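Local coordinates for DUF4442 domain-containing protein (Pseudomonas aeruginosa, PDB 1YOC), which is of unknown function but has a hotdog fold related to PaaI-type thioesterases, so it may act on acyl-thioesters, at residues B[44-49]-B[70-75]. Residues are numbered along the deposited sequence; the frame is centred on the assembly and turned at random.
Sequences AEVTFP and AELAAG
A73 meets V46 and A44 where the central helix of a hotdog fold lies on its curved antiparallel sheet. Helix 63-81 is the "sausage" and the sheet is the "bun". Strand 44-48 and helix 70-75 run nearly antiparallel, at 155°, and their axes come within 7.7 Å. The small side chains of A44 and A73 are consistent with this close approach. The closest pair of CA atoms is that of A44 and A73, 5.4 Å apart.

A73 and V46 bury the most surface here. Both CB atoms point across the interface. The CG1 methyl of V46 is anti to its own carbonyl carbon (chi1 -54°), which leaves it facing the helix. CG1 then touches two neighbouring helix residues at once. It lies 4.1 Å from CB of A73 and 4.1 Å from CD2 of L72. L72 reaches the strand from the flank of the helix. With CG anti to the backbone N (chi1 176°), its side chain lies beside the carbonyl carbon and the CD2 branch ends against V46.

The apolar layer continues past the two segments. F36 of strand 35-40, outermost in this chain's sheet, touches both V46 and L72. A109 of strand 105-110 packs on A73, and F48 packs on A65, L66 and A69, earlier in the same helix. The CB of E45 points away from the helix; its OE1 is hydrogen-bonded to Y43 OH.

All four touching residues are buried, and van der Waals packing joins them. The CB of A44 is 4.2 Å from CB of A73 and closer still, at 3.5 Å, to the carbonyl O of A73.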
ATOM      1  N   ALA B  44     -10.752  -3.115 -15.475  1.00 11.46           N
ATOM      2  CA  ALA B  44     -10.281  -1.768 -15.151  1.00 11.16           C
ATOM      3  C   ALA B  44      -8.803  -1.696 -15.483  1.00 11.50           C
ATOM      4  O   ALA B  44      -8.037  -2.667 -15.297  1.00 11.05           O
ATOM      5  CB  ALA B  44     -10.499  -1.432 -13.671  1.00 12.14           C
ATOM      6  N   GLU B  45      -8.407  -0.550 -16.009  1.00 10.14           N
ATOM      7  CA  GLU B  45      -7.015  -0.332 -16.334  1.00 12.32           C
ATOM      8  C   GLU B  45      -6.663   1.091 -15.956  1.00 11.08           C
ATOM      9  O   GLU B  45      -7.332   2.048 -16.378  1.00 11.68           O
ATOM     10  CB  GLU B  45      -6.768  -0.584 -17.832  1.00 12.92           C
ATOM     11  CG  GLU B  45      -5.311  -0.428 -18.260  1.00 14.60           C
ATOM     12  CD  GLU B  45      -5.133  -0.687 -19.770  1.00 20.57           C
ATOM     13  OE1 GLU B  45      -5.976  -1.391 -20.371  1.00 20.81           O
ATOM     14  OE2 GLU B  45      -4.149  -0.203 -20.355  1.00 23.10           O
ATOM     15  N   VAL B  46      -5.626   1.215 -15.133  1.00 11.85           N
ATOM     16  CA  VAL B  46      -5.194   2.533 -14.646  1.00 12.49           C
ATOM     17  C   VAL B  46      -3.711   2.743 -14.930  1.00 13.84           C
ATOM     18  O   VAL B  46      -2.926   1.776 -15.076  1.00 14.93           O
ATOM     19  CB  VAL B  46      -5.390   2.696 -13.084  1.00 15.55           C
ATOM     20  CG1 VAL B  46      -6.837   2.379 -12.664  1.00 13.08           C
ATOM     21  CG2 VAL B  46      -4.461   1.821 -12.367  1.00 18.91           C
ATOM     22  N   THR B  47      -3.319   4.002 -15.015  1.00 12.49           N
ATOM     23  CA  THR B  47      -1.907   4.291 -15.229  1.00 13.94           C
ATOM     24  C   THR B  47      -1.514   5.362 -14.212  1.00 13.04           C
ATOM     25  O   THR B  47      -2.378   6.059 -13.717  1.00 12.00           O
ATOM     26  CB  THR B  47      -1.640   4.910 -16.636  1.00 14.64           C
ATOM     27  OG1 THR B  47      -2.435   6.103 -16.793  1.00 13.61           O
ATOM     28  CG2 THR B  47      -2.020   3.930 -17.754  1.00 15.13           C
ATOM     29  N   PHE B  48      -0.237   5.435 -13.835  1.00 12.38           N
ATOM     30  CA  PHE B  48       0.188   6.568 -13.015  1.00 11.00           C
ATOM     31  C   PHE B  48       1.651   6.850 -13.411  1.00 13.02           C
ATOM     32  O   PHE B  48       2.413   5.939 -13.777  1.00 11.87           O
ATOM     33  CB  PHE B  48      -0.028   6.375 -11.493  1.00 11.10           C
ATOM     34  CG  PHE B  48       0.906   5.386 -10.832  1.00 11.53           C
ATOM     35  CD1 PHE B  48       2.106   5.810 -10.280  1.00 12.39           C
ATOM     36  CD2 PHE B  48       0.510   4.040 -10.676  1.00 10.61           C
ATOM     37  CE1 PHE B  48       2.936   4.900  -9.536  1.00 11.86           C
ATOM     38  CE2 PHE B  48       1.301   3.125  -9.952  1.00 10.12           C
ATOM     39  CZ  PHE B  48       2.502   3.542  -9.380  1.00 10.38           C
ATOM     40  N   PRO B  49       2.061   8.121 -13.354  1.00 12.10           N
ATOM     41  CA  PRO B  49       3.443   8.423 -13.752  1.00 13.87           C
ATOM     42  C   PRO B  49       4.549   8.241 -12.730  1.00 14.79           C
ATOM     43  O   PRO B  49       4.366   8.435 -11.527  1.00 15.12           O
ATOM     44  CB  PRO B  49       3.355   9.885 -14.191  1.00 16.19           C
ATOM     45  CG  PRO B  49       2.389  10.457 -13.141  1.00 14.34           C
ATOM     46  CD  PRO B  49       1.296   9.337 -13.052  1.00 13.15           C
ATOM     47  N   ALA B  70      -3.268  -0.773  -7.629  1.00 10.51           N
ATOM     48  CA  ALA B  70      -4.013  -2.049  -7.643  1.00  9.32           C
ATOM     49  C   ALA B  70      -5.330  -1.892  -6.908  1.00 10.97           C
ATOM     50  O   ALA B  70      -6.389  -2.350  -7.372  1.00 10.74           O
ATOM     51  CB  ALA B  70      -3.166  -3.163  -6.991  1.00  9.08           C
ATOM     52  N   GLU B  71      -5.274  -1.223  -5.761  1.00  9.96           N
ATOM     53  CA  GLU B  71      -6.481  -1.000  -4.979  1.00  9.90           C
ATOM     54  C   GLU B  71      -7.485  -0.155  -5.802  1.00  9.70           C
ATOM     55  O   GLU B  71      -8.697  -0.397  -5.764  1.00  9.41           O
ATOM     56  CB  GLU B  71      -6.116  -0.232  -3.719  1.00 12.47           C
ATOM     57  CG  GLU B  71      -7.293   0.171  -2.914  1.00 15.20           C
ATOM     58  CD  GLU B  71      -7.690  -0.881  -1.911  1.00 21.92           C
ATOM     59  OE1 GLU B  71      -7.455  -2.108  -2.157  1.00 20.93           O
ATOM     60  OE2 GLU B  71      -8.262  -0.438  -0.875  1.00 23.78           O
ATOM     61  N   LEU B  72      -6.975   0.840  -6.516  1.00 10.18           N
ATOM     62  CA  LEU B  72      -7.851   1.712  -7.303  1.00 10.23           C
ATOM     63  C   LEU B  72      -8.525   0.913  -8.423  1.00  9.02           C
ATOM     64  O   LEU B  72      -9.725   1.019  -8.648  1.00  9.74           O
ATOM     65  CB  LEU B  72      -7.049   2.876  -7.890  1.00 10.49           C
ATOM     66  CG  LEU B  72      -7.851   3.812  -8.816  1.00  9.28           C
ATOM     67  CD1 LEU B  72      -8.976   4.534  -8.083  1.00  8.71           C
ATOM     68  CD2 LEU B  72      -6.837   4.824  -9.398  1.00 11.57           C
ATOM     69  N   ALA B  73      -7.744   0.105  -9.126  1.00 10.18           N
ATOM     70  CA  ALA B  73      -8.318  -0.684 -10.221  1.00 11.04           C
ATOM     71  C   ALA B  73      -9.284  -1.745  -9.706  1.00 10.24           C
ATOM     72  O   ALA B  73     -10.408  -1.880 -10.221  1.00 10.58           O
ATOM     73  CB  ALA B  73      -7.212  -1.343 -11.031  1.00  9.44           C
ATOM     74  N   ALA B  74      -8.872  -2.496  -8.683  1.00  9.28           N
ATOM     75  CA  ALA B  74      -9.709  -3.583  -8.200  1.00  9.64           C
ATOM     76  C   ALA B  74     -10.969  -3.105  -7.558  1.00  8.90           C
ATOM     77  O   ALA B  74     -12.041  -3.662  -7.806  1.00 10.10           O
ATOM     78  CB  ALA B  74      -8.942  -4.460  -7.219  1.00  7.72           C
ATOM     79  N   GLY B  75     -10.843  -2.075  -6.728  1.00  9.82           N
ATOM     80  CA  GLY B  75     -11.990  -1.572  -6.025  1.00  8.89           C
ATOM     81  C   GLY B  75     -12.992  -0.919  -6.958  1.00  9.45           C
ATOM     82  O   GLY B  75     -14.198  -1.156  -6.829  1.00 10.34           O
TER